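Local coordinates for protein Agap007691-pb (Anopheles gambiae, PDB 5C98) that is a serpin of unknown function, possibly an inhibitor of serine proteases, at residues T149-F154 with G174-T179; F282-T287 with H324-V329. All blocks are in the same frame, centred on the assembly; numbering follows the deposited sequence. Where two conformers were deposited one is given.

Contact 1 of 2, residues T149-F154 with G174-T179; sequences TEIEDF and GVSVLT
Thr149 sits over Ser176, their CA atoms 6.1 Å apart, and the chain then curls off so that Phe154 CA ends 8.2 Å from Gly174 CA. Residues 149-154 form no helix or strand, whereas 174-177 finish a strand in which Ser176 CB points to the loop, Val175 and Val177 point away, and Gly174 offers its bare CA on the loop's side. In the serpin fold this is strand 3 of the large sheet A, and the loop that follows helix 133-146 (helix F by serpin topology) lies over the sheet's face. Ser176 carries the polar link: its OG donates to Thr149 O at 2.8 Å, in the carbonyl plane with a C=O...O angle of 149°. With OG anti to its carbonyl carbon (chi1 -61°), the short hydroxyl is turned to the loop backbone. Ile151 adds apolar cover, its CD1 3.6 Å from Ser176 OG. Gly174 suits its place because, lacking a side chain, it lets the Phe154 ring settle on the strand backbone: Gly174 CA lies in the ring plane at its edge, 3.8 Å from Phe154 CE2. Beyond the strand's end, Leu178 crosses Glu150 obliquely, meeting the aliphatic part of the glutamate with CD2 3.8 Å from Glu150 CG.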
loop_
_atom_site.group_PDB
_atom_site.type_symbol
_atom_site.label_atom_id
_atom_site.label_comp_id
_atom_site.label_asym_id
_atom_site.label_seq_id
_atom_site.Cartn_x
_atom_site.Cartn_y
_atom_site.Cartn_z
ATOM N N THR A 149 1.691 -14.626 2.277
ATOM C CA THR A 149 1.740 -13.320 1.641
ATOM C C THR A 149 3.069 -12.622 1.877
ATOM O O THR A 149 3.176 -11.408 1.675
ATOM C CB THR A 149 0.579 -12.465 2.126
ATOM O OG1 THR A 149 0.356 -11.404 1.180
ATOM C CG2 THR A 149 0.845 -11.922 3.552
ATOM N N GLU A 150 4.088 -13.376 2.277
ATOM C CA GLU A 150 5.442 -12.871 2.449
ATOM C C GLU A 150 5.583 -11.891 3.608
ATOM O O GLU A 150 6.548 -11.125 3.644
ATOM C CB GLU A 150 6.016 -12.268 1.156
ATOM C CG GLU A 150 6.271 -13.278 0.065
ATOM C CD GLU A 150 7.181 -14.391 0.535
ATOM O OE1 GLU A 150 8.304 -14.085 0.985
ATOM O OE2 GLU A 150 6.757 -15.562 0.489
ATOM N N ILE A 151 4.664 -11.916 4.576
ATOM C CA ILE A 151 4.721 -11.052 5.769
ATOM C C ILE A 151 4.564 -11.981 6.968
ATOM O O ILE A 151 3.440 -12.324 7.354
ATOM C CB ILE A 151 3.645 -9.952 5.778
ATOM C CG1 ILE A 151 3.776 -9.033 4.576
ATOM C CG2 ILE A 151 3.782 -9.108 7.044
ATOM C CD1 ILE A 151 2.632 -8.046 4.422
ATOM N N GLU A 152 5.685 -12.392 7.554
ATOM C CA GLU A 152 5.687 -13.357 8.644
ATOM C C GLU A 152 5.644 -12.710 10.020
ATOM O O GLU A 152 5.370 -13.406 11.003
ATOM C CB GLU A 152 6.916 -14.267 8.548
ATOM C CG GLU A 152 6.970 -15.090 7.266
ATOM C CD GLU A 152 5.879 -16.147 7.197
ATOM O OE1 GLU A 152 5.861 -17.035 8.079
ATOM O OE2 GLU A 152 5.042 -16.087 6.267
ATOM N N ASP A 153 5.901 -11.410 10.118
ATOM C CA ASP A 153 5.848 -10.673 11.384
ATOM C C ASP A 153 5.076 -9.382 11.127
ATOM O O ASP A 153 5.622 -8.280 11.087
ATOM C CB ASP A 153 7.246 -10.392 11.922
ATOM C CG ASP A 153 7.782 -11.533 12.753
ATOM O OD1 ASP A 153 7.428 -11.607 13.949
ATOM O OD2 ASP A 153 8.550 -12.353 12.208
ATOM N N PHE A 154 3.775 -9.538 10.943
ATOM C CA PHE A 154 2.950 -8.415 10.532
ATOM C C PHE A 154 2.995 -7.271 11.552
ATOM O O PHE A 154 3.054 -6.096 11.171
ATOM C CB PHE A 154 1.521 -8.931 10.290
ATOM C CG PHE A 154 0.640 -7.937 9.623
ATOM C CD1 PHE A 154 0.088 -6.919 10.351
ATOM C CD2 PHE A 154 0.375 -7.999 8.266
ATOM C CE1 PHE A 154 -0.694 -5.965 9.759
ATOM C CE2 PHE A 154 -0.445 -7.041 7.678
ATOM C CZ PHE A 154 -0.964 -6.038 8.424
ATOM N N GLY A 174 -3.078 -5.884 4.885
ATOM C CA GLY A 174 -1.861 -6.356 4.252
ATOM C C GLY A 174 -1.993 -6.289 2.746
ATOM O O GLY A 174 -2.947 -6.863 2.213
ATOM N N VAL A 175 -1.050 -5.657 2.036
ATOM C CA VAL A 175 -1.051 -5.627 0.572
ATOM C C VAL A 175 0.324 -6.073 0.082
ATOM O O VAL A 175 1.320 -5.373 0.296
ATOM C CB VAL A 175 -1.413 -4.267 -0.008
ATOM C CG1 VAL A 175 -1.350 -4.296 -1.533
ATOM C CG2 VAL A 175 -2.820 -3.885 0.487
ATOM N N SER A 176 0.364 -7.214 -0.581
ATOM C CA SER A 176 1.596 -7.825 -1.053
ATOM C C SER A 176 1.519 -8.016 -2.546
ATOM O O SER A 176 0.613 -8.681 -3.046
ATOM C CB SER A 176 1.848 -9.171 -0.380
ATOM O OG SER A 176 1.959 -8.959 1.009
ATOM N N VAL A 177 2.479 -7.446 -3.255
ATOM C CA VAL A 177 2.621 -7.671 -4.685
ATOM C C VAL A 177 3.566 -8.855 -4.844
ATOM O O VAL A 177 4.729 -8.772 -4.437
ATOM C CB VAL A 177 3.179 -6.422 -5.380
ATOM C CG1 VAL A 177 3.444 -6.715 -6.870
ATOM C CG2 VAL A 177 2.238 -5.258 -5.163
ATOM N N LEU A 178 3.069 -9.938 -5.419
ATOM C CA LEU A 178 3.784 -11.204 -5.481
ATOM C C LEU A 178 4.151 -11.640 -6.895
ATOM O O LEU A 178 4.997 -12.526 -7.050
ATOM C CB LEU A 178 2.955 -12.302 -4.796
ATOM C CG LEU A 178 2.532 -11.957 -3.366
ATOM C CD1 LEU A 178 1.501 -12.956 -2.850
ATOM C CD2 LEU A 178 3.743 -11.892 -2.453
ATOM N N THR A 179 3.577 -11.026 -7.912
ATOM C CA THR A 179 3.840 -11.459 -9.272
ATOM C C THR A 179 5.266 -11.079 -9.676
ATOM O O THR A 179 5.750 -10.005 -9.305
ATOM C CB THR A 179 2.831 -10.791 -10.203
ATOM O OG1 THR A 179 1.534 -11.335 -9.973
ATOM C CG2 THR A 179 3.162 -11.043 -11.613
#

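Contact 2 of 2, residues F282-T287 with H324-V329; sequences FVREKT and HCYLAV
Lys286 lies over one face of the His324 ring, its CB 3.9 Å from the ring centroid and 19° off the normal, a CH-pi contact made by the aliphatic root of the lysine. Bent at chi3, the rest of the chain leads its charge away to a salt bridge with Asp159. Arg284 approaches the same imidazole obliquely, with CG 3.6 Å from His324 NE2 and the guanidinium and ring planes 65° apart. A water in the plane of the imidazole is hydrogen-bonded to His324 NE2 at 2.7 Å and donates to Arg284 O, while His324 ND1 is hydrogen-bonded to Phe154 O. Histidine suits this buried place, since both nitrogens find partners and a flat face remains for packing. A bend at chi3 swings the guanidinium of Arg284 away from His324 to Tyr326, where the planes are only 23° apart and NH2 comes within 3.5 Å of Tyr326 CE1; Arg284 NE makes a hydrogen bond to Glu150 O.

These side chains share one face of the serpin sheet A, where strands 282-287 and 324-328 run antiparallel, their axes 4.7 Å apart. Val283 pairs with Leu327 and Glu285 with Cys325 by two reciprocal N-H...O bonds each, and those four side chains take the opposite face. There the branched Val283 and Leu327 are buried, Val283 against Ala40 and Phe372, Leu327 against Val177 and Gln368. Back on the His324 face, Phe282 and Ala328 form a non-hydrogen-bonded pair, in which the small methyl Ala328 CB meets Phe282 CB at 3.7 Å. The phenylalanine ring turns outward, and Phe282 CA lies 3.2 Å from Leu327 O.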
loop_
_atom_site.group_PDB
_atom_site.type_symbol
_atom_site.label_atom_id
_atom_site.label_comp_id
_atom_site.label_asym_id
_atom_site.label_seq_id
_atom_site.Cartn_x
_atom_site.Cartn_y
_atom_site.Cartn_z
ATOM N N PHE A 282 13.752 -5.235 -2.198
ATOM C CA PHE A 282 12.404 -5.417 -1.699
ATOM C C PHE A 282 12.118 -4.274 -0.743
ATOM O O PHE A 282 13.028 -3.588 -0.260
ATOM C CB PHE A 282 12.244 -6.755 -0.992
ATOM C CG PHE A 282 12.882 -6.791 0.353
ATOM C CD1 PHE A 282 14.232 -7.014 0.488
ATOM C CD2 PHE A 282 12.109 -6.582 1.490
ATOM C CE1 PHE A 282 14.812 -7.049 1.739
ATOM C CE2 PHE A 282 12.676 -6.595 2.736
ATOM C CZ PHE A 282 14.042 -6.834 2.861
ATOM N N VAL A 283 10.827 -4.082 -0.488
ATOM C CA VAL A 283 10.355 -3.187 0.556
ATOM C C VAL A 283 9.294 -3.960 1.310
ATOM O O VAL A 283 8.381 -4.518 0.700
ATOM C CB VAL A 283 9.793 -1.863 -0.001
ATOM C CG1 VAL A 283 9.189 -0.994 1.097
ATOM C CG2 VAL A 283 10.892 -1.085 -0.680
ATOM N N ARG A 284 9.450 -4.057 2.619
ATOM C CA ARG A 284 8.445 -4.664 3.479
ATOM C C ARG A 284 8.306 -3.732 4.665
ATOM O O ARG A 284 9.200 -3.681 5.513
ATOM C CB ARG A 284 8.871 -6.052 3.927
ATOM C CG ARG A 284 7.763 -6.759 4.715
ATOM C CD ARG A 284 8.235 -7.985 5.395
ATOM N NE ARG A 284 8.392 -9.100 4.476
ATOM C CZ ARG A 284 9.556 -9.624 4.100
ATOM N NH1 ARG A 284 10.706 -9.117 4.531
ATOM N NH2 ARG A 284 9.566 -10.670 3.279
ATOM N N GLU A 285 7.207 -2.986 4.721
ATOM C CA GLU A 285 7.120 -1.843 5.618
ATOM C C GLU A 285 5.771 -1.792 6.310
ATOM O O GLU A 285 4.722 -1.866 5.658
ATOM C CB GLU A 285 7.362 -0.525 4.871
ATOM C CG GLU A 285 8.813 -0.309 4.375
ATOM C CD GLU A 285 9.843 -0.139 5.471
ATOM O OE1 GLU A 285 9.496 0.272 6.603
ATOM O OE2 GLU A 285 11.042 -0.435 5.192
ATOM N N LYS A 286 5.818 -1.663 7.631
ATOM C CA LYS A 286 4.656 -1.466 8.478
ATOM C C LYS A 286 4.433 0.032 8.641
ATOM O O LYS A 286 5.379 0.773 8.944
ATOM C CB LYS A 286 4.920 -2.100 9.840
ATOM C CG LYS A 286 3.789 -1.960 10.848
ATOM C CD LYS A 286 4.040 -2.775 12.113
ATOM C CE LYS A 286 5.169 -2.218 12.940
ATOM N NZ LYS A 286 5.611 -3.219 13.944
ATOM N N THR A 287 3.195 0.475 8.433
ATOM C CA THR A 287 2.825 1.874 8.549
ATOM C C THR A 287 1.556 1.987 9.372
ATOM O O THR A 287 0.905 0.990 9.693
ATOM C CB THR A 287 2.626 2.509 7.173
ATOM O OG1 THR A 287 1.602 1.805 6.455
ATOM C CG2 THR A 287 3.921 2.465 6.379
ATOM N N HIS A 324 0.632 -3.240 6.479
ATOM C CA HIS A 324 1.944 -3.796 6.177
ATOM C C HIS A 324 1.948 -4.207 4.722
ATOM O O HIS A 324 1.048 -4.925 4.270
ATOM C CB HIS A 324 2.235 -4.999 7.084
ATOM C CG HIS A 324 3.679 -5.192 7.414
ATOM N ND1 HIS A 324 4.107 -5.538 8.681
ATOM C CD2 HIS A 324 4.793 -5.135 6.650
ATOM C CE1 HIS A 324 5.418 -5.675 8.680
ATOM N NE2 HIS A 324 5.866 -5.434 7.460
ATOM N N CYS A 325 2.912 -3.689 3.971
ATOM C CA CYS A 325 2.972 -3.907 2.542
ATOM C C CYS A 325 4.281 -4.564 2.162
ATOM O O CYS A 325 5.304 -4.377 2.825
ATOM C CB CYS A 325 2.868 -2.598 1.790
ATOM S SG CYS A 325 1.195 -1.857 1.856
ATOM N N TYR A 326 4.245 -5.301 1.063
ATOM C CA TYR A 326 5.397 -6.016 0.548
ATOM C C TYR A 326 5.461 -5.894 -0.967
ATOM O O TYR A 326 4.432 -5.966 -1.647
ATOM C CB TYR A 326 5.277 -7.496 0.898
ATOM C CG TYR A 326 6.345 -8.399 0.275
ATOM C CD1 TYR A 326 7.606 -8.500 0.831
ATOM C CD2 TYR A 326 6.076 -9.122 -0.877
ATOM C CE1 TYR A 326 8.608 -9.325 0.246
ATOM C CE2 TYR A 326 7.055 -9.942 -1.470
ATOM C CZ TYR A 326 8.298 -10.053 -0.891
ATOM O OH TYR A 326 9.276 -10.880 -1.458
ATOM N N LEU A 327 6.680 -5.732 -1.472
ATOM C CA LEU A 327 7.010 -5.760 -2.891
ATOM C C LEU A 327 8.450 -6.230 -3.017
ATOM O O LEU A 327 9.299 -5.813 -2.235
ATOM C CB LEU A 327 6.917 -4.350 -3.494
ATOM C CG LEU A 327 7.457 -4.187 -4.914
ATOM C CD1 LEU A 327 6.594 -4.937 -5.948
ATOM C CD2 LEU A 327 7.525 -2.736 -5.274
ATOM N N ALA A 328 8.740 -7.074 -4.011
ATOM C CA ALA A 328 10.121 -7.437 -4.327
ATOM C C ALA A 328 10.281 -7.530 -5.843
ATOM O O ALA A 328 9.298 -7.699 -6.573
ATOM C CB ALA A 328 10.500 -8.735 -3.638
ATOM N N VAL A 329 11.506 -7.325 -6.330
ATOM C CA VAL A 329 11.808 -7.561 -7.740
ATOM C C VAL A 329 12.966 -8.549 -7.854
ATOM O O VAL A 329 13.764 -8.700 -6.929
ATOM C CB VAL A 329 12.084 -6.274 -8.550
ATOM C CG1 VAL A 329 10.830 -5.414 -8.655
ATOM C CG2 VAL A 329 13.240 -5.485 -7.944
HETATM O O HOH W 1 8.567 -5.793 7.808
#

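From the N terminus, the chain leaves helix 133-146, forms the loop 149-154, passes helix 157-160 and returns in strand 169-177, where contact 1 closes a loop with 19 residues between its segments. Much later, strand 270-287 supplies the first half of contact 2, and 36 intervening residues lead to strand 320-328, which closes it. The two loops follow in series, neither nesting nor crossing. They join in sheet A, where 174-177 and 324-328 are parallel neighbours with backbone hydrogen bonds from Val175 to His324 and Tyr326. The loop of contact 1 also reaches over contact 2: two of its carbonyls are held by side chains there, and Ile151 CD1 packs 3.5 Å from His324 O.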